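Local coordinates for peptidase (Yersinia bercovieri, PDB 5NYW), which is of unknown function but, as an ancestral beta-subunit (Anbu) of the proteasome and HslV family of Ntn-hydrolases, assembles with copies of itself into a multimer, at residues V4-S9 and D169-C174; T55-S60 and I95-G100; A83-G88 and G134-A139; T143-I148 and P156-V161. All coordinates share one frame; numbering follows the deposited sequence.

Contact 1 (V4-S9 and D169-C174); sequences VAMRLS and DQAMQC
Met6 holds CG beside its backbone N and opposite the carbonyl carbon (chi1 -57°), and the extended chain beyond CG carries its sulfur and methyl across to helix 168-185. There Met6 SD lies 3.4 Å from the backbone O of Ala171 and 3.9 Å from Ala171 CB, touching both the backbone and the side chain of a single residue. The methyl goes on to the next turn, where Met6 CE rests 4.0 Å from Cys174 SG; that thiol points to the strand because it stands trans to its own backbone N (chi1 175°). No hydrogen bond crosses the contact. The strand belongs to an antiparallel sheet and the helix to the outer helical layer upon it, the alpha-beta-beta-alpha sandwich of proteasome subunits and other Ntn-hydrolases. The small methyl of Ala171 faces the sheet, and the CA atoms of Met6 and Ala171 approach to 7.4 Å. A second side chain reaches the same methyl: Leu8 CD1 is 3.4 Å from Ala171 CB. Leu162 packs on both Met6 and Leu8, while Ala13 of strand 11-23 touches Ala171. Away from the sheet, Leu241 and Phe233 of a neighbouring subunit pack on Met172 and Gln170.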
loop_
_atom_site.group_PDB
_atom_site.type_symbol
_atom_site.label_atom_id
_atom_site.label_comp_id
_atom_site.label_asym_id
_atom_site.label_seq_id
_atom_site.Cartn_x
_atom_site.Cartn_y
_atom_site.Cartn_z
ATOM N N VAL L 4 -12.275 -8.431 -41.654
ATOM C CA VAL L 4 -12.758 -9.783 -41.403
ATOM C C VAL L 4 -11.688 -10.783 -41.831
ATOM O O VAL L 4 -10.958 -10.563 -42.798
ATOM C CB VAL L 4 -14.127 -10.076 -42.127
ATOM C CG1 VAL L 4 -14.045 -9.850 -43.642
ATOM C CG2 VAL L 4 -14.632 -11.497 -41.811
ATOM N N ALA L 5 -11.582 -11.872 -41.083
ATOM C CA ALA L 5 -10.672 -12.942 -41.442
ATOM C C ALA L 5 -11.379 -14.262 -41.241
ATOM O O ALA L 5 -12.086 -14.445 -40.262
ATOM C CB ALA L 5 -9.402 -12.867 -40.613
ATOM N N MET L 6 -11.172 -15.182 -42.169
ATOM C CA MET L 6 -11.835 -16.471 -42.147
ATOM C C MET L 6 -10.821 -17.610 -42.203
ATOM O O MET L 6 -9.908 -17.591 -43.034
ATOM C CB MET L 6 -12.807 -16.592 -43.326
ATOM C CG MET L 6 -13.866 -15.518 -43.383
ATOM S SD MET L 6 -14.660 -15.403 -44.999
ATOM C CE MET L 6 -15.981 -14.239 -44.677
ATOM N N ARG L 7 -10.958 -18.575 -41.297
ATOM C CA ARG L 7 -10.129 -19.778 -41.327
ATOM C C ARG L 7 -10.929 -20.998 -41.760
ATOM O O ARG L 7 -11.790 -21.474 -41.021
ATOM C CB ARG L 7 -9.496 -20.039 -39.962
ATOM C CG ARG L 7 -8.686 -21.324 -39.872
ATOM C CD ARG L 7 -8.223 -21.544 -38.442
ATOM N NE ARG L 7 -7.608 -22.855 -38.227
ATOM C CZ ARG L 7 -8.248 -23.924 -37.757
ATOM N NH1 ARG L 7 -7.591 -25.058 -37.597
ATOM N NH2 ARG L 7 -9.538 -23.856 -37.435
ATOM N N LEU L 8 -10.600 -21.526 -42.936
ATOM C CA LEU L 8 -11.311 -22.652 -43.530
ATOM C C LEU L 8 -10.374 -23.833 -43.642
ATOM O O LEU L 8 -9.189 -23.700 -43.351
ATOM C CB LEU L 8 -11.852 -22.288 -44.905
ATOM C CG LEU L 8 -12.465 -20.897 -44.966
ATOM C CD1 LEU L 8 -12.265 -20.335 -46.350
ATOM C CD2 LEU L 8 -13.937 -20.953 -44.582
ATOM N N SER L 9 -10.903 -24.987 -44.040
ATOM C CA SER L 9 -10.084 -26.188 -44.168
ATOM C C SER L 9 -8.984 -26.044 -45.223
ATOM O O SER L 9 -7.891 -26.600 -45.067
ATOM C CB SER L 9 -10.962 -27.404 -44.473
ATOM O OG SER L 9 -11.745 -27.195 -45.628
ATOM N N ASP L 169 -12.734 -19.476 -52.660
ATOM C CA ASP L 169 -13.318 -18.444 -53.521
ATOM C C ASP L 169 -14.679 -17.997 -53.007
ATOM O O ASP L 169 -15.007 -16.811 -53.067
ATOM C CB ASP L 169 -13.425 -18.920 -54.959
ATOM C CG ASP L 169 -12.101 -18.877 -55.671
ATOM O OD1 ASP L 169 -11.085 -18.570 -55.011
ATOM O OD2 ASP L 169 -12.077 -19.133 -56.894
ATOM N N GLN L 170 -15.446 -18.934 -52.463
ATOM C CA GLN L 170 -16.739 -18.590 -51.909
ATOM C C GLN L 170 -16.576 -17.796 -50.613
ATOM O O GLN L 170 -17.418 -16.954 -50.290
ATOM C CB GLN L 170 -17.574 -19.841 -51.652
ATOM C CG GLN L 170 -18.017 -20.588 -52.887
ATOM C CD GLN L 170 -19.043 -21.651 -52.542
ATOM O OE1 GLN L 170 -19.269 -21.954 -51.370
ATOM N NE2 GLN L 170 -19.688 -22.209 -53.560
ATOM N N ALA L 171 -15.520 -18.081 -49.854
ATOM C CA ALA L 171 -15.236 -17.314 -48.639
ATOM C C ALA L 171 -14.897 -15.865 -48.953
ATOM O O ALA L 171 -15.375 -14.936 -48.306
ATOM C CB ALA L 171 -14.120 -17.945 -47.874
ATOM N N MET L 172 -14.073 -15.668 -49.966
ATOM C CA MET L 172 -13.744 -14.317 -50.355
ATOM C C MET L 172 -14.995 -13.615 -50.884
ATOM O O MET L 172 -15.231 -12.448 -50.558
ATOM C CB MET L 172 -12.638 -14.305 -51.408
ATOM C CG MET L 172 -12.298 -12.888 -51.878
ATOM S SD MET L 172 -11.888 -11.758 -50.510
ATOM C CE MET L 172 -10.295 -12.388 -50.011
ATOM N N GLN L 173 -15.819 -14.338 -51.644
ATOM C CA GLN L 173 -17.100 -13.782 -52.117
ATOM C C GLN L 173 -17.986 -13.344 -50.965
ATOM O O GLN L 173 -18.557 -12.253 -50.985
ATOM C CB GLN L 173 -17.882 -14.789 -52.963
ATOM C CG GLN L 173 -17.377 -14.941 -54.374
ATOM C CD GLN L 173 -18.139 -15.992 -55.159
ATOM O OE1 GLN L 173 -18.545 -17.019 -54.620
ATOM N NE2 GLN L 173 -18.374 -15.711 -56.434
ATOM N N CYS L 174 -18.061 -14.186 -49.946
ATOM C CA CYS L 174 -18.829 -13.876 -48.758
ATOM C C CYS L 174 -18.293 -12.609 -48.075
ATOM O O CYS L 174 -19.071 -11.728 -47.717
ATOM C CB CYS L 174 -18.800 -15.072 -47.810
ATOM S SG CYS L 174 -19.597 -14.801 -46.235
#

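Contact 2 (T55-S60 and I95-G100); sequences TQSIVS and INRDSG
Arg97 and Ser57 make the one direct touch between segments 55-60 and 95-100, which bury just 72 Å² between them. Arg97 turns at CG-CD (chi3 71°), which brings the guanidinium out toward Ser57 while keeping it beside Asp98. Arg97 NH2 donates to Ser57 OG at 3.0 Å with an N-H...O angle of 159°, and the oxygen sits at the edge of the guanidinium, only 4° out of its plane. Arg97 also grips Asp98 side-on in a salt bridge, with Arg97 NE and NH2 both on Asp98 OD1, at 3.1 and 3.2 Å, approaching from one face of the carboxylate. The closely packed side lies below this polar bridge, where Ile58 fits against Thr90, Val91 and Val94 of helix 80-98 and against Cys112 and Leu114 of the sheet beneath. This places the contact in the helical layer over one sheet of the Ntn-hydrolase sandwich. The helix ends at Asp98, Ser99 being the first residue to leave helical phi/psi; Asn96 on the last turn and Ser99 and Gly100 after it are exposed. Ser99 OG turns back to Ile95 O at 2.8 Å, an oxygen that also accepts from Ser99 N. On the assembly side, Tyr81 OH of a neighbouring subunit is hydrogen-bonded to both Ser57 OG and Arg97 NH1. With Ser57 OG and Asp98 OD1 both near its plane, the guanidinium is held in its rotation, its charge is probably largely balanced by Asp98, and the bond between the helices belongs to a network that continues across the subunit interface.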
loop_
_atom_site.group_PDB
_atom_site.type_symbol
_atom_site.label_atom_id
_atom_site.label_comp_id
_atom_site.label_asym_id
_atom_site.label_seq_id
_atom_site.Cartn_x
_atom_site.Cartn_y
_atom_site.Cartn_z
ATOM N N THR L 55 -2.418 1.155 -33.374
ATOM C CA THR L 55 -2.090 0.044 -34.271
ATOM C C THR L 55 -0.871 0.346 -35.151
ATOM O O THR L 55 -0.058 -0.548 -35.400
ATOM C CB THR L 55 -3.289 -0.366 -35.157
ATOM O OG1 THR L 55 -3.637 0.681 -36.077
ATOM C CG2 THR L 55 -4.483 -0.746 -34.295
ATOM N N GLN L 56 -0.725 1.587 -35.617
ATOM C CA GLN L 56 0.444 1.907 -36.437
ATOM C C GLN L 56 1.737 1.711 -35.646
ATOM O O GLN L 56 2.711 1.197 -36.196
ATOM C CB GLN L 56 0.415 3.350 -36.969
ATOM C CG GLN L 56 -0.189 3.581 -38.339
ATOM C CD GLN L 56 0.081 5.004 -38.825
ATOM O OE1 GLN L 56 0.489 5.848 -38.045
ATOM N NE2 GLN L 56 -0.100 5.256 -40.117
ATOM N N SER L 57 1.750 2.094 -34.365
ATOM C CA SER L 57 2.947 1.887 -33.547
ATOM C C SER L 57 3.198 0.409 -33.371
ATOM O O SER L 57 4.332 -0.043 -33.476
ATOM C CB SER L 57 2.841 2.560 -32.164
ATOM O OG SER L 57 3.344 3.894 -32.175
ATOM N N ILE L 58 2.133 -0.345 -33.133
ATOM C CA ILE L 58 2.246 -1.786 -32.962
ATOM C C ILE L 58 2.876 -2.396 -34.207
ATOM O O ILE L 58 3.904 -3.071 -34.124
ATOM C CB ILE L 58 0.853 -2.424 -32.686
ATOM C CG1 ILE L 58 0.350 -1.975 -31.317
ATOM C CG2 ILE L 58 0.921 -3.939 -32.724
ATOM C CD1 ILE L 58 -1.079 -2.290 -31.071
ATOM N N VAL L 59 2.303 -2.099 -35.368
ATOM C CA VAL L 59 2.847 -2.596 -36.621
ATOM C C VAL L 59 4.278 -2.083 -36.859
ATOM O O VAL L 59 5.167 -2.858 -37.209
ATOM C CB VAL L 59 1.952 -2.204 -37.802
ATOM C CG1 VAL L 59 2.661 -2.462 -39.122
ATOM C CG2 VAL L 59 0.633 -2.964 -37.738
ATOM N N SER L 60 4.524 -0.800 -36.606
ATOM C CA SER L 60 5.857 -0.259 -36.829
ATOM C C SER L 60 6.888 -0.938 -35.919
ATOM O O SER L 60 7.973 -1.282 -36.382
ATOM C CB SER L 60 5.868 1.256 -36.615
ATOM O OG SER L 60 5.300 1.950 -37.712
ATOM N N ILE L 95 0.065 0.721 -25.535
ATOM C CA ILE L 95 -1.014 1.383 -24.800
ATOM C C ILE L 95 -0.537 2.013 -23.488
ATOM O O ILE L 95 -0.853 3.172 -23.194
ATOM C CB ILE L 95 -2.162 0.406 -24.495
ATOM C CG1 ILE L 95 -2.904 0.084 -25.783
ATOM C CG2 ILE L 95 -3.147 1.010 -23.502
ATOM C CD1 ILE L 95 -4.048 -0.874 -25.599
ATOM N N ASN L 96 0.264 1.274 -22.731
ATOM C CA ASN L 96 0.776 1.781 -21.468
ATOM C C ASN L 96 1.721 2.958 -21.684
ATOM O O ASN L 96 1.785 3.869 -20.855
ATOM C CB ASN L 96 1.453 0.669 -20.673
ATOM C CG ASN L 96 0.449 -0.324 -20.106
ATOM O OD1 ASN L 96 -0.767 -0.106 -20.172
ATOM N ND2 ASN L 96 0.951 -1.399 -19.514
ATOM N N ARG L 97 2.468 2.924 -22.784
ATOM C CA ARG L 97 3.361 4.033 -23.119
ATOM C C ARG L 97 2.542 5.287 -23.462
ATOM O O ARG L 97 2.785 6.352 -22.900
ATOM C CB ARG L 97 4.276 3.669 -24.299
ATOM C CG ARG L 97 5.196 4.798 -24.744
ATOM C CD ARG L 97 5.762 4.544 -26.144
ATOM N NE ARG L 97 4.712 4.682 -27.159
ATOM C CZ ARG L 97 4.836 4.376 -28.449
ATOM N NH1 ARG L 97 5.981 3.906 -28.920
ATOM N NH2 ARG L 97 3.807 4.555 -29.278
ATOM N N ASP L 98 1.577 5.159 -24.380
ATOM C CA ASP L 98 0.786 6.317 -24.831
ATOM C C ASP L 98 -0.166 6.912 -23.787
ATOM O O ASP L 98 -0.454 8.116 -23.817
ATOM C CB ASP L 98 -0.036 5.962 -26.082
ATOM C CG ASP L 98 0.816 5.884 -27.347
ATOM O OD1 ASP L 98 2.022 6.242 -27.290
ATOM O OD2 ASP L 98 0.255 5.532 -28.413
ATOM N N SER L 99 -0.652 6.077 -22.869
ATOM C CA SER L 99 -1.550 6.543 -21.813
ATOM C C SER L 99 -0.826 7.033 -20.535
ATOM O O SER L 99 -1.414 7.057 -19.450
ATOM C CB SER L 99 -2.574 5.444 -21.487
ATOM O OG SER L 99 -1.983 4.323 -20.867
ATOM N N GLY L 100 0.441 7.431 -20.688
ATOM C CA GLY L 100 1.251 8.007 -19.619
ATOM C C GLY L 100 1.146 7.417 -18.221
ATOM O O GLY L 100 1.215 8.147 -17.228
#

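Contact 3 (A83-G88 and G134-A139)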
loop_
_atom_site.group_PDB
_atom_site.type_symbol
_atom_site.label_atom_id
_atom_site.label_comp_id
_atom_site.label_asym_id
_atom_site.label_seq_id
_atom_site.Cartn_x
_atom_site.Cartn_y
_atom_site.Cartn_z
ATOM N N ALA L 83 3.440 -16.078 -31.885
ATOM C CA ALA L 83 3.228 -14.837 -32.599
ATOM C C ALA L 83 2.118 -14.037 -31.902
ATOM O O ALA L 83 2.228 -12.826 -31.736
ATOM C CB ALA L 83 2.883 -15.113 -34.031
ATOM N N ALA L 84 1.058 -14.725 -31.487
ATOM C CA ALA L 84 -0.052 -14.091 -30.766
ATOM C C ALA L 84 0.347 -13.521 -29.411
ATOM O O ALA L 84 -0.076 -12.417 -29.074
ATOM C CB ALA L 84 -1.211 -15.083 -30.588
ATOM N N THR L 85 1.135 -14.262 -28.623
ATOM C CA THR L 85 1.602 -13.721 -27.342
ATOM C C THR L 85 2.459 -12.477 -27.620
ATOM O O THR L 85 2.435 -11.514 -26.858
ATOM C CB THR L 85 2.406 -14.734 -26.475
ATOM O OG1 THR L 85 3.643 -15.083 -27.105
ATOM C CG2 THR L 85 1.592 -15.970 -26.192
ATOM N N LEU L 86 3.233 -12.525 -28.704
ATOM C CA LEU L 86 4.100 -11.417 -29.076
ATOM C C LEU L 86 3.299 -10.156 -29.409
ATOM O O LEU L 86 3.646 -9.049 -28.992
ATOM C CB LEU L 86 4.977 -11.816 -30.263
ATOM C CG LEU L 86 5.962 -10.735 -30.714
ATOM C CD1 LEU L 86 6.951 -10.447 -29.592
ATOM C CD2 LEU L 86 6.692 -11.116 -31.995
ATOM N N LEU L 87 2.223 -10.316 -30.162
ATOM C CA LEU L 87 1.344 -9.189 -30.469
ATOM C C LEU L 87 0.719 -8.622 -29.187
ATOM O O LEU L 87 0.617 -7.412 -29.010
ATOM C CB LEU L 87 0.251 -9.611 -31.450
ATOM C CG LEU L 87 0.510 -9.103 -32.860
ATOM C CD1 LEU L 87 1.743 -9.792 -33.421
ATOM C CD2 LEU L 87 -0.678 -9.394 -33.713
ATOM N N GLY L 88 0.282 -9.515 -28.309
ATOM C CA GLY L 88 -0.315 -9.105 -27.059
ATOM C C GLY L 88 0.632 -8.256 -26.234
ATOM O O GLY L 88 0.209 -7.256 -25.642
ATOM N N GLY L 134 -4.426 -7.404 -24.315
ATOM C CA GLY L 134 -3.300 -8.180 -24.800
ATOM C C GLY L 134 -3.494 -9.686 -24.795
ATOM O O GLY L 134 -2.663 -10.416 -25.335
ATOM N N ASN L 135 -4.584 -10.163 -24.202
ATOM C CA ASN L 135 -4.903 -11.581 -24.290
ATOM C C ASN L 135 -5.636 -11.794 -25.608
ATOM O O ASN L 135 -5.849 -10.838 -26.361
ATOM C CB ASN L 135 -5.731 -12.042 -23.090
ATOM C CG ASN L 135 -7.063 -11.329 -22.998
ATOM O OD1 ASN L 135 -7.245 -10.269 -23.595
ATOM N ND2 ASN L 135 -7.989 -11.887 -22.219
ATOM N N PHE L 136 -5.980 -13.036 -25.911
ATOM C CA PHE L 136 -6.505 -13.384 -27.234
ATOM C C PHE L 136 -7.307 -14.697 -27.297
ATOM O O PHE L 136 -7.194 -15.561 -26.427
ATOM C CB PHE L 136 -5.349 -13.457 -28.222
ATOM C CG PHE L 136 -4.190 -14.304 -27.739
ATOM C CD1 PHE L 136 -4.222 -15.683 -27.848
ATOM C CD2 PHE L 136 -3.057 -13.709 -27.214
ATOM C CE1 PHE L 136 -3.150 -16.460 -27.415
ATOM C CE2 PHE L 136 -1.983 -14.479 -26.793
ATOM C CZ PHE L 136 -2.031 -15.855 -26.890
ATOM N N ILE L 137 -8.094 -14.848 -28.358
ATOM C CA ILE L 137 -8.789 -16.095 -28.623
ATOM C C ILE L 137 -8.449 -16.615 -30.012
ATOM O O ILE L 137 -8.016 -15.869 -30.898
ATOM C CB ILE L 137 -10.312 -15.930 -28.521
ATOM C CG1 ILE L 137 -10.789 -14.901 -29.544
ATOM C CG2 ILE L 137 -10.695 -15.518 -27.116
ATOM C CD1 ILE L 137 -12.330 -14.733 -29.624
ATOM N N GLU L 138 -8.678 -17.905 -30.205
ATOM C CA GLU L 138 -8.319 -18.554 -31.456
ATOM C C GLU L 138 -9.585 -19.082 -32.163
ATOM O O GLU L 138 -10.524 -19.590 -31.523
ATOM C CB GLU L 138 -7.298 -19.683 -31.178
ATOM C CG GLU L 138 -6.677 -20.309 -32.427
ATOM C CD GLU L 138 -5.481 -21.199 -32.115
ATOM O OE1 GLU L 138 -5.203 -21.421 -30.911
ATOM O OE2 GLU L 138 -4.773 -21.602 -33.071
ATOM N N ALA L 139 -9.613 -18.932 -33.482
ATOM C CA ALA L 139 -10.718 -19.436 -34.268
ATOM C C ALA L 139 -10.651 -20.958 -34.303
ATOM O O ALA L 139 -9.570 -21.548 -34.335
ATOM C CB ALA L 139 -10.691 -18.860 -35.665
#
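The ring of Phe136 takes the CB methyl of Ala84 over the centre of one face, 3.8 Å from the centroid and 7° off the ring normal, a CH-pi contact. Within the chain, Tyr81 meets the ring edge-to-face and Phe128 stands nearly perpendicular to it, while Ser57 of a neighbouring subunit also packs on Phe136. The contact lies where helix 80-98 rests on strand 136-138, outermost within this chain in the five-stranded antiparallel sheet, a helix-on-sheet layer of the Ntn-hydrolase sandwich. Phe136 has CG between its backbone N and carbonyl carbon (chi1 50°), and from this rotamer the ring reaches the helix backbone: CE2 of Phe136 is 3.6 Å from both Ala84 O and Thr85 N. The methyl branch of Thr85 adds to this, with Thr85 CG2 lying 3.7 Å from Phe136 CZ. Its hydroxyl is used elsewhere, bonded to Glu82 O one turn earlier, so the threonine offers the ring its apolar arm although its CB is directed away from the strand. Farther along the helix, Gly88 CA and Gly134 CA are 3.9 Å apart. Gly88 CA there lies 3.2 Å from Gly134 O, a CA-H...O contact with an angle of 130° at the hydrogen.

Contact 4 (T143-I148 and P156-V161)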
loop_
_atom_site.group_PDB
_atom_site.type_symbol
_atom_site.label_atom_id
_atom_site.label_comp_id
_atom_site.label_asym_id
_atom_site.label_seq_id
_atom_site.Cartn_x
_atom_site.Cartn_y
_atom_site.Cartn_z
ATOM N N THR L 143 -16.266 -21.768 -34.681
ATOM C CA THR L 143 -16.239 -20.329 -34.951
ATOM C C THR L 143 -15.068 -20.030 -35.903
ATOM O O THR L 143 -13.956 -19.720 -35.470
ATOM C CB THR L 143 -16.104 -19.512 -33.640
ATOM O OG1 THR L 143 -17.196 -19.824 -32.751
ATOM C CG2 THR L 143 -16.078 -18.022 -33.919
ATOM N N PRO L 144 -15.309 -20.155 -37.219
ATOM C CA PRO L 144 -14.188 -20.088 -38.159
ATOM C C PRO L 144 -13.856 -18.693 -38.686
ATOM O O PRO L 144 -13.060 -18.599 -39.609
ATOM C CB PRO L 144 -14.646 -21.019 -39.294
ATOM C CG PRO L 144 -16.127 -20.906 -39.300
ATOM C CD PRO L 144 -16.545 -20.646 -37.859
ATOM N N TYR L 145 -14.415 -17.637 -38.102
ATOM C CA TYR L 145 -14.113 -16.266 -38.543
ATOM C C TYR L 145 -14.136 -15.259 -37.368
ATOM O O TYR L 145 -14.789 -15.512 -36.350
ATOM C CB TYR L 145 -15.116 -15.806 -39.624
ATOM C CG TYR L 145 -16.483 -15.480 -39.052
ATOM C CD1 TYR L 145 -17.422 -16.485 -38.829
ATOM C CD2 TYR L 145 -16.817 -14.166 -38.680
ATOM C CE1 TYR L 145 -18.677 -16.199 -38.283
ATOM C CE2 TYR L 145 -18.066 -13.868 -38.127
ATOM C CZ TYR L 145 -19.003 -14.888 -37.938
ATOM O OH TYR L 145 -20.257 -14.608 -37.397
ATOM N N PHE L 146 -13.463 -14.112 -37.539
ATOM C CA PHE L 146 -13.493 -13.008 -36.564
ATOM C C PHE L 146 -13.782 -11.692 -37.261
ATOM O O PHE L 146 -13.363 -11.488 -38.396
ATOM C CB PHE L 146 -12.160 -12.869 -35.826
ATOM C CG PHE L 146 -11.876 -13.970 -34.872
ATOM C CD1 PHE L 146 -12.848 -14.421 -34.006
ATOM C CD2 PHE L 146 -10.619 -14.565 -34.842
ATOM C CE1 PHE L 146 -12.571 -15.460 -33.112
ATOM C CE2 PHE L 146 -10.337 -15.594 -33.961
ATOM C CZ PHE L 146 -11.314 -16.046 -33.092
ATOM N N GLN L 147 -14.470 -10.780 -36.587
ATOM C CA GLN L 147 -14.615 -9.439 -37.140
ATOM C C GLN L 147 -14.117 -8.401 -36.128
ATOM O O GLN L 147 -14.339 -8.545 -34.926
ATOM C CB GLN L 147 -16.072 -9.142 -37.494
ATOM C CG GLN L 147 -16.809 -10.204 -38.283
ATOM C CD GLN L 147 -18.291 -9.849 -38.406
ATOM O OE1 GLN L 147 -19.061 -10.082 -37.477
ATOM N NE2 GLN L 147 -18.695 -9.302 -39.553
ATOM N N ILE L 148 -13.487 -7.334 -36.614
ATOM C CA ILE L 148 -13.182 -6.169 -35.775
ATOM C C ILE L 148 -13.671 -4.888 -36.487
ATOM O O ILE L 148 -13.875 -4.888 -37.710
ATOM C CB ILE L 148 -11.661 -6.078 -35.443
ATOM C CG1 ILE L 148 -10.798 -6.028 -36.710
ATOM C CG2 ILE L 148 -11.240 -7.274 -34.574
ATOM C CD1 ILE L 148 -9.268 -5.939 -36.433
ATOM N N PRO L 156 -24.667 -10.903 -40.663
ATOM C CA PRO L 156 -25.751 -11.803 -41.086
ATOM C C PRO L 156 -25.444 -12.659 -42.309
ATOM O O PRO L 156 -25.911 -13.796 -42.364
ATOM C CB PRO L 156 -26.903 -10.846 -41.372
ATOM C CG PRO L 156 -26.679 -9.714 -40.436
ATOM C CD PRO L 156 -25.184 -9.540 -40.412
ATOM N N ILE L 157 -24.743 -12.109 -43.293
ATOM C CA ILE L 157 -24.418 -12.884 -44.466
ATOM C C ILE L 157 -23.365 -13.950 -44.134
ATOM O O ILE L 157 -23.409 -15.061 -44.675
ATOM C CB ILE L 157 -23.942 -11.995 -45.614
ATOM C CG1 ILE L 157 -23.777 -12.831 -46.875
ATOM C CG2 ILE L 157 -22.656 -11.284 -45.242
ATOM C CD1 ILE L 157 -25.044 -13.589 -47.266
ATOM N N ILE L 158 -22.436 -13.630 -43.237
ATOM C CA ILE L 158 -21.392 -14.589 -42.865
ATOM C C ILE L 158 -22.011 -15.774 -42.142
ATOM O O ILE L 158 -21.700 -16.914 -42.432
ATOM C CB ILE L 158 -20.304 -13.952 -41.980
ATOM C CG1 ILE L 158 -19.563 -12.872 -42.753
ATOM C CG2 ILE L 158 -19.278 -14.978 -41.559
ATOM C CD1 ILE L 158 -18.612 -12.112 -41.906
ATOM N N ASP L 159 -22.922 -15.499 -41.222
ATOM C CA ASP L 159 -23.609 -16.563 -40.509
ATOM C C ASP L 159 -24.452 -17.422 -41.441
ATOM O O ASP L 159 -24.699 -18.590 -41.153
ATOM C CB ASP L 159 -24.476 -15.983 -39.397
ATOM C CG ASP L 159 -23.658 -15.489 -38.209
ATOM O OD1 ASP L 159 -22.539 -16.013 -37.998
ATOM O OD2 ASP L 159 -24.130 -14.559 -37.509
ATOM N N ARG L 160 -24.918 -16.859 -42.554
ATOM C CA ARG L 160 -25.813 -17.617 -43.439
ATOM C C ARG L 160 -25.100 -18.599 -44.361
ATOM O O ARG L 160 -25.612 -19.693 -44.610
ATOM C CB ARG L 160 -26.631 -16.670 -44.317
ATOM C CG ARG L 160 -27.789 -15.989 -43.630
ATOM C CD ARG L 160 -28.563 -15.135 -44.628
ATOM N NE ARG L 160 -29.623 -14.363 -43.990
ATOM C CZ ARG L 160 -30.839 -14.837 -43.725
ATOM N NH1 ARG L 160 -31.150 -16.085 -44.058
ATOM N NH2 ARG L 160 -31.743 -14.060 -43.131
ATOM N N VAL L 161 -23.912 -18.225 -44.841
ATOM C CA VAL L 161 -23.274 -18.992 -45.900
ATOM C C VAL L 161 -21.883 -19.550 -45.568
ATOM O O VAL L 161 -21.447 -20.511 -46.198
ATOM C CB VAL L 161 -23.167 -18.149 -47.192
ATOM C CG1 VAL L 161 -24.497 -17.521 -47.532
ATOM C CG2 VAL L 161 -22.131 -17.078 -47.046
#
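Strand 145-148 and helix 156-161 run antiparallel, their axes 11.0 Å apart at closest approach and their directions 178° apart, with Tyr145 opposite Ile158. Tyr145 carries CG between its backbone N and carbonyl carbon, and the ring stands out toward the helix. Onto one face Ile158 lowers its CG2 branch, anti to its backbone N: Ile158 CG2 is 3.4 Å from the centroid of the Tyr145 ring and 7° off the normal, a close CH-pi contact. The other branch turns to Gln147, the two side chains coming from opposite directions, and Ile158 CD1 meets Gln147 NE2 at 3.7 Å; that amide nitrogen is hydrogen-bonded to Tyr2 OH. Gln147 CG lies at the edge of the Tyr145 ring. At the far end of the ring the phenol donates to the carboxylate, with Tyr145 OH 2.7 Å from Asp159 OD1 on the syn side and 35° out of the carboxylate plane. Lys155 NZ is also hydrogen-bonded to Tyr145 OH, so the phenol oxygen has two polar partners, probably one anionic and one cationic. On its outer side the helix faces a neighbouring subunit, where Arg160 forms a salt bridge with Asp180 of that chain. A strand followed by a helix folded back antiparallel over it is an ordinary beta-alpha unit, here joining one sheet of the Ntn-hydrolase sandwich to its outer helical layer.

How the contacts relate
Contacts 1 and 4 are one neighbourhood, their centres 9 Å apart: strands 2-7 and 145-149 pair in the same sheet (Arg7 N to Pro144 O 2.7 Å, a probable hydrogen bond), and Cys174 SG touches Val161 CG2 at 3.5 Å between their helices. Contacts 2 and 3 share helix 80-98 on the opposite sheet, with centres 16 Å apart, and the centres of contacts 1 and 2 are 30 Å apart. Contact 3 bridges the layers, since Ile137 CD1 lies 3.6 Å from Phe146 CE1 of segment 143-148. Toward neighbouring subunits, contacts 1 and 4 face one copy, while residues of contact 2 meet those of contact 3 in another.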